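Local atomic coordinates of Sodium/sialic acid symporter SiaT (Proteus mirabilis, PDB entry 5NV9), a protein that couples the inward sodium gradient to the uptake of the sialic acid N-acetylneuraminic acid across the bacterial inner membrane. Residues 161-175 with 337-349. Sequence-based numbering, arbitrary orientation.
With NA (sodium ion), chain B; NA (sodium ion), chain C.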
loop_
_atom_site.group_PDB
_atom_site.type_symbol
_atom_site.label_atom_id
_atom_site.label_comp_id
_atom_site.label_asym_id
_atom_site.label_seq_id
_atom_site.Cartn_x
_atom_site.Cartn_y
_atom_site.Cartn_z
ATOM N N LEU A 161 2.848 -8.984 -18.388
ATOM C CA LEU A 161 1.417 -8.766 -18.130
ATOM C C LEU A 161 1.092 -8.000 -16.830
ATOM O O LEU A 161 0.209 -7.117 -16.808
ATOM C CB LEU A 161 0.686 -10.100 -18.121
ATOM C CG LEU A 161 0.654 -10.888 -19.442
ATOM C CD1 LEU A 161 -0.236 -12.057 -19.217
ATOM C CD2 LEU A 161 0.112 -10.064 -20.592
ATOM N N ILE A 162 1.757 -8.338 -15.741
ATOM C CA ILE A 162 1.484 -7.632 -14.478
ATOM C C ILE A 162 2.071 -6.212 -14.460
ATOM O O ILE A 162 1.382 -5.230 -14.110
ATOM C CB ILE A 162 2.026 -8.397 -13.242
ATOM C CG1 ILE A 162 1.332 -9.745 -13.075
ATOM C CG2 ILE A 162 1.819 -7.591 -11.973
ATOM C CD1 ILE A 162 2.148 -10.736 -12.290
ATOM N N SER A 163 3.352 -6.116 -14.818
ATOM C CA SER A 163 4.144 -4.928 -14.563
ATOM C C SER A 163 4.252 -4.032 -15.810
ATOM O O SER A 163 3.943 -2.828 -15.762
ATOM C CB SER A 163 5.521 -5.343 -13.992
ATOM O OG SER A 163 6.023 -4.312 -13.140
ATOM N N LEU A 164 4.629 -4.598 -16.940
ATOM C CA LEU A 164 4.899 -3.761 -18.106
ATOM C C LEU A 164 3.626 -3.056 -18.573
ATOM O O LEU A 164 3.592 -1.860 -18.822
ATOM C CB LEU A 164 5.543 -4.596 -19.210
ATOM C CG LEU A 164 6.560 -3.821 -20.040
ATOM C CD1 LEU A 164 7.332 -4.816 -20.892
ATOM C CD2 LEU A 164 5.922 -2.727 -20.895
ATOM N N LEU A 165 2.561 -3.815 -18.669
ATOM C CA LEU A 165 1.282 -3.273 -19.031
ATOM C C LEU A 165 0.801 -2.186 -18.073
ATOM O O LEU A 165 0.242 -1.168 -18.517
ATOM C CB LEU A 165 0.220 -4.386 -19.140
ATOM C CG LEU A 165 0.299 -5.268 -20.388
ATOM C CD1 LEU A 165 -0.996 -6.064 -20.493
ATOM C CD2 LEU A 165 0.547 -4.471 -21.668
ATOM N N CYS A 166 0.978 -2.424 -16.773
ATOM C CA CYS A 166 0.691 -1.405 -15.752
ATOM C C CYS A 166 1.465 -0.087 -15.987
ATOM O O CYS A 166 0.876 1.015 -15.943
ATOM C CB CYS A 166 1.010 -1.941 -14.353
ATOM S SG CYS A 166 0.401 -0.873 -13.042
ATOM N N ILE A 167 2.755 -0.218 -16.307
ATOM C CA ILE A 167 3.624 0.907 -16.619
ATOM C C ILE A 167 3.079 1.730 -17.796
ATOM O O ILE A 167 3.139 2.928 -17.762
ATOM C CB ILE A 167 5.106 0.443 -16.915
ATOM C CG1 ILE A 167 5.766 -0.012 -15.626
ATOM C CG2 ILE A 167 5.933 1.557 -17.558
ATOM C CD1 ILE A 167 7.050 -0.795 -15.791
ATOM N N ILE A 168 2.561 1.071 -18.818
ATOM C CA ILE A 168 2.107 1.735 -20.017
ATOM C C ILE A 168 0.883 2.595 -19.742
ATOM O O ILE A 168 0.896 3.798 -20.016
ATOM C CB ILE A 168 1.906 0.725 -21.162
ATOM C CG1 ILE A 168 3.291 0.280 -21.644
ATOM C CG2 ILE A 168 1.149 1.385 -22.312
ATOM C CD1 ILE A 168 3.259 -0.979 -22.456
ATOM N N TYR A 169 -0.140 2.023 -19.111
ATOM C CA TYR A 169 -1.348 2.807 -18.818
ATOM C C TYR A 169 -1.081 3.877 -17.789
ATOM O O TYR A 169 -1.705 4.907 -17.849
ATOM C CB TYR A 169 -2.592 1.946 -18.477
ATOM C CG TYR A 169 -2.709 1.342 -17.067
ATOM C CD1 TYR A 169 -2.915 2.137 -15.927
ATOM C CD2 TYR A 169 -2.732 -0.021 -16.896
ATOM C CE1 TYR A 169 -3.063 1.561 -14.662
ATOM C CE2 TYR A 169 -2.858 -0.598 -15.612
ATOM C CZ TYR A 169 -3.029 0.195 -14.497
ATOM O OH TYR A 169 -3.152 -0.412 -13.232
ATOM N N THR A 170 -0.174 3.640 -16.839
ATOM C CA THR A 170 0.170 4.651 -15.801
ATOM C C THR A 170 0.877 5.848 -16.452
ATOM O O THR A 170 0.486 6.993 -16.293
ATOM C CB THR A 170 1.063 4.048 -14.675
ATOM O OG1 THR A 170 0.371 2.992 -13.996
ATOM C CG2 THR A 170 1.421 5.076 -13.643
ATOM N N TRP A 171 1.862 5.549 -17.266
ATOM C CA TRP A 171 2.586 6.531 -18.036
ATOM C C TRP A 171 1.730 7.469 -18.890
ATOM O O TRP A 171 1.912 8.704 -18.833
ATOM C CB TRP A 171 3.667 5.799 -18.830
ATOM C CG TRP A 171 4.433 6.619 -19.809
ATOM C CD1 TRP A 171 5.595 7.342 -19.574
ATOM C CD2 TRP A 171 4.174 6.735 -21.201
ATOM N NE1 TRP A 171 6.023 7.931 -20.734
ATOM C CE2 TRP A 171 5.177 7.581 -21.751
ATOM C CE3 TRP A 171 3.168 6.255 -22.033
ATOM C CZ2 TRP A 171 5.200 7.943 -23.112
ATOM C CZ3 TRP A 171 3.190 6.620 -23.397
ATOM C CH2 TRP A 171 4.200 7.457 -23.913
HETATM N N MSE A 172 0.772 6.905 -19.636
HETATM C CA MSE A 172 -0.114 7.646 -20.540
HETATM C C MSE A 172 -1.109 8.423 -19.784
HETATM O O MSE A 172 -1.459 9.523 -20.167
HETATM C CB MSE A 172 -0.955 6.615 -21.361
HETATM C CG MSE A 172 -0.041 5.836 -22.320
HETATM SE SE MSE A 172 -1.045 4.920 -23.774
HETATM C CE MSE A 172 -2.341 3.873 -22.671
ATOM N N GLY A 173 -1.618 7.832 -18.712
ATOM C CA GLY A 173 -2.839 8.327 -18.066
ATOM C C GLY A 173 -2.788 9.359 -16.976
ATOM O O GLY A 173 -3.833 9.991 -16.652
ATOM N N GLY A 174 -1.602 9.531 -16.375
ATOM C CA GLY A 174 -1.431 10.515 -15.320
ATOM C C GLY A 174 -2.155 10.024 -14.078
ATOM O O GLY A 174 -2.544 8.883 -14.030
ATOM N N ILE A 175 -2.262 10.873 -13.059
ATOM C CA ILE A 175 -2.889 10.500 -11.810
ATOM C C ILE A 175 -4.377 10.249 -12.020
ATOM O O ILE A 175 -4.964 9.422 -11.292
ATOM C CB ILE A 175 -2.694 11.555 -10.739
ATOM C CG1 ILE A 175 -3.217 11.025 -9.395
ATOM C CG2 ILE A 175 -3.354 12.912 -11.138
ATOM C CD1 ILE A 175 -2.661 9.703 -8.913
ATOM N N PHE A 337 -4.793 -9.622 -10.281
ATOM C CA PHE A 337 -4.144 -8.597 -11.077
ATOM C C PHE A 337 -4.590 -7.188 -10.632
ATOM O O PHE A 337 -3.764 -6.286 -10.512
ATOM C CB PHE A 337 -4.420 -8.753 -12.545
ATOM C CG PHE A 337 -3.494 -9.695 -13.270
ATOM C CD1 PHE A 337 -3.506 -11.077 -12.988
ATOM C CD2 PHE A 337 -2.683 -9.219 -14.296
ATOM C CE1 PHE A 337 -2.698 -11.938 -13.703
ATOM C CE2 PHE A 337 -1.877 -10.096 -15.027
ATOM C CZ PHE A 337 -1.892 -11.449 -14.746
ATOM N N ALA A 338 -5.879 -6.980 -10.461
ATOM C CA ALA A 338 -6.340 -5.636 -10.126
ATOM C C ALA A 338 -5.798 -5.166 -8.743
ATOM O O ALA A 338 -5.504 -3.968 -8.572
ATOM C CB ALA A 338 -7.842 -5.534 -10.158
ATOM N N ALA A 339 -5.690 -6.085 -7.757
ATOM C CA ALA A 339 -5.061 -5.759 -6.442
ATOM C C ALA A 339 -3.589 -5.335 -6.586
ATOM O O ALA A 339 -3.134 -4.355 -5.983
ATOM C CB ALA A 339 -5.215 -6.889 -5.445
ATOM N N ALA A 340 -2.848 -6.071 -7.397
ATOM C CA ALA A 340 -1.442 -5.783 -7.666
ATOM C C ALA A 340 -1.248 -4.445 -8.419
ATOM O O ALA A 340 -0.512 -3.548 -7.956
ATOM C CB ALA A 340 -0.889 -6.916 -8.443
ATOM N N GLN A 341 -1.929 -4.302 -9.564
ATOM C CA GLN A 341 -1.798 -3.161 -10.444
ATOM C C GLN A 341 -2.281 -1.821 -9.903
ATOM O O GLN A 341 -1.698 -0.816 -10.191
ATOM C CB GLN A 341 -2.473 -3.472 -11.773
ATOM C CG GLN A 341 -1.714 -4.556 -12.533
ATOM C CD GLN A 341 -2.369 -4.972 -13.835
ATOM O OE1 GLN A 341 -3.593 -5.106 -13.923
ATOM N NE2 GLN A 341 -1.530 -5.211 -14.877
ATOM N N SER A 342 -3.358 -1.790 -9.134
ATOM C CA SER A 342 -3.765 -0.595 -8.551
ATOM C C SER A 342 -2.695 -0.067 -7.545
ATOM O O SER A 342 -2.621 1.095 -7.298
ATOM C CB SER A 342 -5.104 -0.798 -7.820
ATOM O OG SER A 342 -5.041 -1.923 -6.956
ATOM N N SER A 343 -1.923 -0.946 -6.947
ATOM C CA SER A 343 -0.856 -0.533 -5.991
ATOM C C SER A 343 0.415 -0.132 -6.736
ATOM O O SER A 343 1.038 0.902 -6.420
ATOM C CB SER A 343 -0.595 -1.696 -5.001
ATOM O OG SER A 343 -1.737 -1.842 -4.132
ATOM N N ILE A 344 0.752 -0.928 -7.767
ATOM C CA ILE A 344 1.890 -0.622 -8.625
ATOM C C ILE A 344 1.739 0.761 -9.360
ATOM O O ILE A 344 2.695 1.602 -9.390
ATOM C CB ILE A 344 2.157 -1.704 -9.645
ATOM C CG1 ILE A 344 2.616 -2.982 -8.945
ATOM C CG2 ILE A 344 3.207 -1.272 -10.663
ATOM C CD1 ILE A 344 2.628 -4.155 -9.888
ATOM N N SER A 345 0.556 1.022 -9.880
ATOM C CA SER A 345 0.373 2.224 -10.654
ATOM C C SER A 345 0.516 3.454 -9.737
ATOM O O SER A 345 1.155 4.454 -10.110
ATOM C CB SER A 345 -0.970 2.196 -11.307
ATOM O OG SER A 345 -1.984 2.311 -10.307
ATOM N N SER A 346 -0.093 3.399 -8.546
ATOM C CA SER A 346 -0.020 4.480 -7.606
ATOM C C SER A 346 1.378 4.745 -7.085
ATOM O O SER A 346 1.723 5.905 -6.828
ATOM C CB SER A 346 -0.905 4.246 -6.356
ATOM O OG SER A 346 -2.249 4.187 -6.702
ATOM N N SER A 347 2.135 3.672 -6.857
ATOM C CA SER A 347 3.490 3.775 -6.370
ATOM C C SER A 347 4.383 4.401 -7.472
ATOM O O SER A 347 5.229 5.256 -7.166
ATOM C CB SER A 347 4.064 2.390 -5.968
ATOM O OG SER A 347 3.647 1.933 -4.680
ATOM N N LEU A 348 4.201 4.007 -8.738
ATOM C CA LEU A 348 4.998 4.623 -9.852
ATOM C C LEU A 348 4.719 6.122 -10.053
ATOM O O LEU A 348 5.659 6.961 -10.130
ATOM C CB LEU A 348 4.790 3.920 -11.170
ATOM C CG LEU A 348 5.290 2.464 -11.328
ATOM C CD1 LEU A 348 4.860 1.912 -12.706
ATOM C CD2 LEU A 348 6.765 2.310 -11.140
ATOM N N ASN A 349 3.455 6.478 -10.092
ATOM C CA ASN A 349 3.103 7.879 -10.169
ATOM C C ASN A 349 3.605 8.718 -8.971
ATOM O O ASN A 349 4.078 9.846 -9.160
ATOM C CB ASN A 349 1.619 8.067 -10.351
ATOM C CG ASN A 349 1.245 9.531 -10.532
ATOM O OD1 ASN A 349 0.970 10.191 -9.556
ATOM N ND2 ASN A 349 1.135 10.005 -11.774
HETATM NA NA NA B . -3.882 -2.469 -4.945
HETATM NA NA NA C . -3.294 3.099 -8.329
HETATM O O HOH W 1 1.280 8.666 -14.142
#
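Helices 161-175 and 337-349 run in the same general direction, their axes crossing at -49° with a closest approach of 9.4 Å, and bring Cys-166 against Gln-341 and Thr-170 against Ser-345. At the wide, pi-type turn 161-164, Gln-341 reaches across with its chain extended beyond CG, and its NE2 donates to Ile-162 O (3.0 Å) with the acceptor close to the amide plane. OE1 is hydrogen-bonded to Tyr-17 OH of helix 8-29, so the amide is gripped at both ends and its rotation fixed. Beside it, CG1 of Ile-162 lies over one face of the Phe-337 ring, 4.2 Å from the centroid in a CH-pi contact, while CB of Leu-161 meets the ring's edge. Farther along, SG of Cys-166 packs on CG2 of Ile-344 (3.7 Å), and CG1 of Ile-167 abuts CD1 of Leu-348 (3.6 Å). Packing is tight at Thr-170, whose OG1 sits 3.1 Å from Ser-345 CB while donating to Cys-166 O, one turn back. A water spans the far end, donating to Thr-170 O and accepting from Asn-349 ND2 (2.7 Å); Gln-259 also holds the Asn-349 amide. Ser-345 OG, between backbone N and carbonyl carbon (chi1 68°), can both donate to Gln-341 O and bind a sodium ion at 2.5 Å. Ser-342 O and Ser-346 OG also hold that ion at Na3; Ala-339, Ser-342 and Ser-343 bind the other with Ala-56 and Leu-59. Asp-182, further along helix 155-203, completes Na3, while segment 161-175 packs behind the serine-rich helix carrying Na2 and Na3 in this LeuT-fold symporter.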